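Local coordinates for protein nicotinamide-nucleotide adenylyltransferase NadR family / Ribosylnicotinamide kinase (Lactococcus lactis subsp. cremoris, PDB 6GYE) that binds nicotinamide riboside and probably phosphorylates it and adenylylates the resulting mononucleotide on the route to NAD+, at residues E211-D225 with F311-E322. Numbering follows the deposited sequence.
Sequences EYAREYEEAFNIDDD and FRHMEWEESRHE. With SO4 (sulfate ion), chain F.
Asp224 lays its carboxylate flat on the indole of Trp316, the two planes only 8° apart. OD1 sits over the middle of the ring system, and CB makes a CH-pi contact with the five-membered ring. The same carboxylate is nearly coplanar with the imidazole of His313. His313 ND1 gives Asp224 OD1 an almost straight hydrogen bond of 3.0 Å, received on the syn lone pair. Asp224 OD2 takes the backbone N of Trp316 at 3.1 Å, from above the carboxylate plane. Glu217 OE2 also lies 2.7 Å from Asp224 OD1. At the far side of the imidazole, His313 NE2 reaches Glu211 OE2 weakly, at 3.4 Å. Trp316 CE3 lies over one imidazole face, toward its rim, and Phe311 CE2 over the opposite face. An alanine in place of Trp316 would probably uncover the carboxylate face of Asp224 and open a gap beside the His313 ring. Phe311 CD2 lies 3.6 Å from Arg214 CG. The Arg214 chain, bent at chi3 (-40°), brings NH2 to the sulfate through two weak bonds. Backbone amides from Ser190 to Lys193 hold this sulfate, as expected of a P-loop (Walker A), so the contact borders the probable phosphate site of a P-loop NTPase fold.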
loop_
_atom_site.group_PDB
_atom_site.type_symbol
_atom_site.label_atom_id
_atom_site.label_comp_id
_atom_site.label_asym_id
_atom_site.label_seq_id
_atom_site.Cartn_x
_atom_site.Cartn_y
_atom_site.Cartn_z
ATOM N N GLU A 211 -11.688 14.824 -10.134
ATOM C CA GLU A 211 -10.692 15.380 -11.044
ATOM C C GLU A 211 -10.192 16.702 -10.461
ATOM O O GLU A 211 -10.936 17.687 -10.403
ATOM C CB GLU A 211 -11.262 15.571 -12.448
ATOM C CG GLU A 211 -10.167 15.970 -13.448
ATOM C CD GLU A 211 -10.685 16.232 -14.855
ATOM O OE1 GLU A 211 -10.004 15.844 -15.841
ATOM O OE2 GLU A 211 -11.760 16.852 -14.970
ATOM N N TYR A 212 -8.928 16.736 -10.043
ATOM C CA TYR A 212 -8.430 17.913 -9.340
ATOM C C TYR A 212 -8.478 19.147 -10.238
ATOM O O TYR A 212 -8.764 20.256 -9.766
ATOM C CB TYR A 212 -7.004 17.647 -8.826
ATOM C CG TYR A 212 -6.365 18.841 -8.133
ATOM C CD1 TYR A 212 -6.686 19.152 -6.819
ATOM C CD2 TYR A 212 -5.475 19.686 -8.808
ATOM C CE1 TYR A 212 -6.130 20.252 -6.177
ATOM C CE2 TYR A 212 -4.905 20.796 -8.166
ATOM C CZ TYR A 212 -5.245 21.074 -6.848
ATOM O OH TYR A 212 -4.714 22.164 -6.181
ATOM N N ALA A 213 -8.223 18.968 -11.539
ATOM C CA ALA A 213 -8.198 20.098 -12.466
ATOM C C ALA A 213 -9.489 20.901 -12.413
ATOM O O ALA A 213 -9.465 22.135 -12.466
ATOM C CB ALA A 213 -7.921 19.613 -13.896
ATOM N N ARG A 214 -10.627 20.221 -12.304
ATOM C CA ARG A 214 -11.890 20.931 -12.181
ATOM C C ARG A 214 -11.944 21.745 -10.895
ATOM O O ARG A 214 -12.364 22.903 -10.907
ATOM C CB ARG A 214 -13.055 19.951 -12.255
ATOM C CG ARG A 214 -14.422 20.570 -12.017
ATOM C CD ARG A 214 -15.465 19.558 -12.385
ATOM N NE ARG A 214 -15.040 18.844 -13.591
ATOM C CZ ARG A 214 -15.549 17.691 -14.016
ATOM N NH1 ARG A 214 -16.512 17.088 -13.326
ATOM N NH2 ARG A 214 -15.086 17.142 -15.132
ATOM N N GLU A 215 -11.548 21.151 -9.766
ATOM C CA GLU A 215 -11.530 21.921 -8.523
ATOM C C GLU A 215 -10.615 23.130 -8.662
ATOM O O GLU A 215 -10.984 24.256 -8.306
ATOM C CB GLU A 215 -11.077 21.053 -7.342
ATOM C CG GLU A 215 -11.134 21.810 -6.005
ATOM C CD GLU A 215 -10.082 21.382 -4.986
ATOM O OE1 GLU A 215 -10.013 20.179 -4.653
ATOM O OE2 GLU A 215 -9.331 22.264 -4.508
ATOM N N TYR A 216 -9.418 22.904 -9.203
ATOM C CA TYR A 216 -8.422 23.958 -9.310
ATOM C C TYR A 216 -8.936 25.133 -10.141
ATOM O O TYR A 216 -8.737 26.302 -9.773
ATOM C CB TYR A 216 -7.151 23.349 -9.908
ATOM C CG TYR A 216 -5.971 24.270 -10.011
ATOM C CD1 TYR A 216 -5.789 25.071 -11.137
ATOM C CD2 TYR A 216 -5.023 24.333 -8.992
ATOM C CE1 TYR A 216 -4.709 25.919 -11.247
ATOM C CE2 TYR A 216 -3.932 25.183 -9.084
ATOM C CZ TYR A 216 -3.781 25.970 -10.218
ATOM O OH TYR A 216 -2.708 26.808 -10.327
ATOM N N GLU A 217 -9.584 24.847 -11.271
ATOM C CA GLU A 217 -10.081 25.925 -12.111
ATOM C C GLU A 217 -11.255 26.660 -11.480
ATOM O O GLU A 217 -11.442 27.850 -11.755
ATOM C CB GLU A 217 -10.457 25.397 -13.486
ATOM C CG GLU A 217 -9.246 24.956 -14.264
ATOM C CD GLU A 217 -9.586 24.560 -15.677
ATOM O OE1 GLU A 217 -10.737 24.178 -15.917
ATOM O OE2 GLU A 217 -8.696 24.612 -16.538
ATOM N N GLU A 218 -12.061 25.984 -10.656
ATOM C CA GLU A 218 -13.136 26.687 -9.950
ATOM C C GLU A 218 -12.587 27.545 -8.811
ATOM O O GLU A 218 -12.962 28.712 -8.667
ATOM C CB GLU A 218 -14.156 25.689 -9.408
ATOM C CG GLU A 218 -15.036 25.057 -10.459
ATOM C CD GLU A 218 -15.888 23.916 -9.906
ATOM O OE1 GLU A 218 -16.107 23.865 -8.672
ATOM O OE2 GLU A 218 -16.341 23.072 -10.711
ATOM N N ALA A 219 -11.685 26.976 -8.002
ATOM C CA ALA A 219 -11.130 27.692 -6.859
ATOM C C ALA A 219 -10.325 28.901 -7.311
ATOM O O ALA A 219 -10.428 29.981 -6.720
ATOM C CB ALA A 219 -10.258 26.748 -6.017
ATOM N N PHE A 220 -9.524 28.754 -8.364
ATOM C CA PHE A 220 -8.721 29.880 -8.817
ATOM C C PHE A 220 -9.348 30.628 -9.985
ATOM O O PHE A 220 -8.834 31.693 -10.354
ATOM C CB PHE A 220 -7.303 29.410 -9.148
ATOM C CG PHE A 220 -6.572 28.899 -7.942
ATOM C CD1 PHE A 220 -6.138 29.790 -6.960
ATOM C CD2 PHE A 220 -6.362 27.526 -7.755
ATOM C CE1 PHE A 220 -5.500 29.336 -5.817
ATOM C CE2 PHE A 220 -5.717 27.057 -6.622
ATOM C CZ PHE A 220 -5.279 27.968 -5.646
ATOM N N ASN A 221 -10.471 30.123 -10.533
ATOM C CA ASN A 221 -11.331 30.901 -11.434
ATOM C C ASN A 221 -10.592 31.218 -12.745
ATOM O O ASN A 221 -10.470 32.372 -13.148
ATOM C CB ASN A 221 -11.810 32.174 -10.713
ATOM C CG ASN A 221 -12.913 32.930 -11.457
ATOM O OD1 ASN A 221 -13.499 32.436 -12.407
ATOM N ND2 ASN A 221 -13.196 34.141 -11.002
ATOM N N ILE A 222 -10.059 30.175 -13.387
ATOM C CA ILE A 222 -9.331 30.310 -14.646
ATOM C C ILE A 222 -9.796 29.208 -15.587
ATOM O O ILE A 222 -10.202 28.129 -15.146
ATOM C CB ILE A 222 -7.792 30.229 -14.449
ATOM C CG1 ILE A 222 -7.425 28.959 -13.674
ATOM C CG2 ILE A 222 -7.256 31.469 -13.687
ATOM C CD1 ILE A 222 -5.921 28.801 -13.414
ATOM N N ASP A 223 -9.712 29.481 -16.893
ATOM C CA ASP A 223 -10.108 28.574 -17.971
ATOM C C ASP A 223 -8.902 27.778 -18.475
ATOM O O ASP A 223 -7.749 28.154 -18.251
ATOM C CB ASP A 223 -10.696 29.355 -19.158
ATOM C CG ASP A 223 -12.120 29.813 -18.925
ATOM O OD1 ASP A 223 -12.916 29.034 -18.359
ATOM O OD2 ASP A 223 -12.447 30.954 -19.327
ATOM N N ASP A 224 -9.189 26.703 -19.229
ATOM C CA ASP A 224 -8.130 25.890 -19.838
ATOM C C ASP A 224 -7.128 26.754 -20.592
ATOM O O ASP A 224 -5.914 26.600 -20.435
ATOM C CB ASP A 224 -8.722 24.868 -20.807
ATOM C CG ASP A 224 -9.604 23.858 -20.131
ATOM O OD1 ASP A 224 -9.361 23.533 -18.955
ATOM O OD2 ASP A 224 -10.560 23.393 -20.785
ATOM N N ASP A 225 -7.619 27.668 -21.427
ATOM C CA ASP A 225 -6.677 28.432 -22.232
ATOM C C ASP A 225 -5.893 29.454 -21.434
ATOM O O ASP A 225 -5.085 30.160 -22.037
ATOM C CB ASP A 225 -7.377 29.128 -23.403
ATOM C CG ASP A 225 -8.544 29.961 -22.975
ATOM O OD1 ASP A 225 -8.824 30.019 -21.756
ATOM O OD2 ASP A 225 -9.183 30.568 -23.864
ATOM N N PHE A 311 -20.245 22.960 -15.286
ATOM C CA PHE A 311 -18.838 23.223 -15.570
ATOM C C PHE A 311 -18.363 22.406 -16.770
ATOM O O PHE A 311 -18.532 21.185 -16.806
ATOM C CB PHE A 311 -17.972 22.915 -14.338
ATOM C CG PHE A 311 -16.513 23.251 -14.516
ATOM C CD1 PHE A 311 -16.051 24.537 -14.289
ATOM C CD2 PHE A 311 -15.602 22.277 -14.904
ATOM C CE1 PHE A 311 -14.713 24.847 -14.452
ATOM C CE2 PHE A 311 -14.261 22.581 -15.069
ATOM C CZ PHE A 311 -13.817 23.864 -14.842
ATOM N N ARG A 312 -17.787 23.094 -17.758
ATOM C CA ARG A 312 -17.251 22.464 -18.959
ATOM C C ARG A 312 -15.837 22.969 -19.218
ATOM O O ARG A 312 -15.612 24.183 -19.266
ATOM C CB ARG A 312 -18.147 22.726 -20.183
ATOM C CG ARG A 312 -18.928 24.038 -20.158
ATOM C CD ARG A 312 -19.930 24.120 -21.317
ATOM N NE ARG A 312 -20.556 22.827 -21.606
ATOM C CZ ARG A 312 -20.520 22.218 -22.788
ATOM N NH1 ARG A 312 -19.892 22.784 -23.812
ATOM N NH2 ARG A 312 -21.114 21.044 -22.950
ATOM N N HIS A 313 -14.889 22.040 -19.367
ATOM C CA HIS A 313 -13.569 22.370 -19.906
ATOM C C HIS A 313 -13.766 22.819 -21.350
ATOM O O HIS A 313 -13.903 21.989 -22.251
ATOM C CB HIS A 313 -12.628 21.171 -19.880
ATOM C CG HIS A 313 -12.137 20.759 -18.522
ATOM N ND1 HIS A 313 -11.028 21.321 -17.926
ATOM C CD2 HIS A 313 -12.547 19.768 -17.690
ATOM C CE1 HIS A 313 -10.807 20.731 -16.765
ATOM N NE2 HIS A 313 -11.711 19.781 -16.600
ATOM N N MET A 314 -13.786 24.134 -21.586
ATOM C CA MET A 314 -14.211 24.624 -22.896
ATOM C C MET A 314 -13.150 24.364 -23.967
ATOM O O MET A 314 -13.482 23.945 -25.082
ATOM C CB MET A 314 -14.567 26.112 -22.817
ATOM C CG MET A 314 -15.745 26.539 -23.718
ATOM S SD MET A 314 -17.354 25.791 -23.335
ATOM C CE MET A 314 -17.789 25.078 -24.922
ATOM N N GLU A 315 -11.870 24.596 -23.652
ATOM C CA GLU A 315 -10.811 24.363 -24.634
ATOM C C GLU A 315 -10.411 22.895 -24.731
ATOM O O GLU A 315 -10.068 22.424 -25.823
ATOM C CB GLU A 315 -9.574 25.198 -24.302
ATOM C CG GLU A 315 -8.445 25.050 -25.316
ATOM C CD GLU A 315 -7.067 25.168 -24.686
ATOM O OE1 GLU A 315 -6.668 24.241 -23.944
ATOM O OE2 GLU A 315 -6.384 26.186 -24.935
ATOM N N TRP A 316 -10.453 22.159 -23.615
ATOM C CA TRP A 316 -10.156 20.728 -23.622
ATOM C C TRP A 316 -11.222 19.904 -24.342
ATOM O O TRP A 316 -11.041 18.690 -24.495
ATOM C CB TRP A 316 -9.963 20.214 -22.183
ATOM C CG TRP A 316 -8.672 20.691 -21.523
ATOM C CD1 TRP A 316 -7.710 21.502 -22.083
ATOM C CD2 TRP A 316 -8.202 20.375 -20.195
ATOM N NE1 TRP A 316 -6.681 21.702 -21.186
ATOM C CE2 TRP A 316 -6.957 21.028 -20.022
ATOM C CE3 TRP A 316 -8.711 19.605 -19.138
ATOM C CZ2 TRP A 316 -6.216 20.932 -18.834
ATOM C CZ3 TRP A 316 -7.970 19.513 -17.954
ATOM C CH2 TRP A 316 -6.737 20.173 -17.818
ATOM N N GLU A 317 -12.341 20.522 -24.742
ATOM C CA GLU A 317 -13.417 19.789 -25.406
ATOM C C GLU A 317 -13.051 19.411 -26.840
ATOM O O GLU A 317 -13.366 18.305 -27.292
ATOM C CB GLU A 317 -14.704 20.614 -25.387
ATOM C CG GLU A 317 -15.664 20.253 -24.263
ATOM C CD GLU A 317 -16.866 21.180 -24.208
ATOM O OE1 GLU A 317 -17.380 21.415 -23.096
ATOM O OE2 GLU A 317 -17.295 21.677 -25.274
ATOM N N GLU A 318 -12.405 20.315 -27.577
ATOM C CA GLU A 318 -12.122 20.096 -28.991
ATOM C C GLU A 318 -10.828 19.299 -29.172
ATOM O O GLU A 318 -9.954 19.282 -28.301
ATOM C CB GLU A 318 -12.049 21.437 -29.735
ATOM C CG GLU A 318 -11.871 21.350 -31.261
ATOM C CD GLU A 318 -12.948 20.526 -31.968
ATOM O OE1 GLU A 318 -14.029 20.291 -31.389
ATOM O OE2 GLU A 318 -12.706 20.114 -33.121
ATOM N N SER A 319 -10.728 18.620 -30.324
ATOM C CA SER A 319 -9.601 17.736 -30.633
ATOM C C SER A 319 -9.544 16.577 -29.638
ATOM O O SER A 319 -8.523 16.318 -28.996
ATOM C CB SER A 319 -8.279 18.503 -30.671
ATOM O OG SER A 319 -7.814 18.765 -29.358
ATOM N N ARG A 320 -10.682 15.903 -29.483
ATOM C CA ARG A 320 -10.711 14.698 -28.668
ATOM C C ARG A 320 -9.792 13.632 -29.240
ATOM O O ARG A 320 -9.034 12.998 -28.501
ATOM C CB ARG A 320 -12.137 14.169 -28.574
ATOM C CG ARG A 320 -13.148 15.190 -28.137
ATOM C CD ARG A 320 -13.482 15.033 -26.674
ATOM N NE ARG A 320 -14.860 15.428 -26.398
ATOM C CZ ARG A 320 -15.927 14.701 -26.721
ATOM N NH1 ARG A 320 -15.786 13.531 -27.344
ATOM N NH2 ARG A 320 -17.141 15.145 -26.424
ATOM N N HIS A 321 -9.842 13.424 -30.558
ATOM C CA HIS A 321 -9.004 12.397 -31.169
ATOM C C HIS A 321 -7.529 12.720 -31.012
ATOM O O HIS A 321 -6.707 11.808 -30.871
ATOM C CB HIS A 321 -9.377 12.225 -32.641
ATOM C CG HIS A 321 -10.773 11.728 -32.845
ATOM N ND1 HIS A 321 -11.880 12.538 -32.689
ATOM C CD2 HIS A 321 -11.247 10.499 -33.158
ATOM C CE1 HIS A 321 -12.974 11.833 -32.915
ATOM N NE2 HIS A 321 -12.618 10.593 -33.203
ATOM N N GLU A 322 -7.181 14.007 -31.016
ATOM C CA GLU A 322 -5.819 14.422 -30.701
ATOM C C GLU A 322 -5.426 13.972 -29.290
ATOM O O GLU A 322 -4.363 13.370 -29.089
ATOM C CB GLU A 322 -5.726 15.944 -30.857
ATOM C CG GLU A 322 -4.417 16.508 -31.394
ATOM C CD GLU A 322 -4.544 17.986 -31.784
ATOM O OE1 GLU A 322 -3.956 18.852 -31.099
ATOM O OE2 GLU A 322 -5.266 18.283 -32.761
HETATM S S SO4 F . -16.164 14.468 -17.667
HETATM O O1 SO4 F . -17.615 14.549 -17.872
HETATM O O2 SO4 F . -15.533 15.771 -17.835
HETATM O O3 SO4 F . -15.836 14.045 -16.312
HETATM O O4 SO4 F . -15.653 13.537 -18.662
#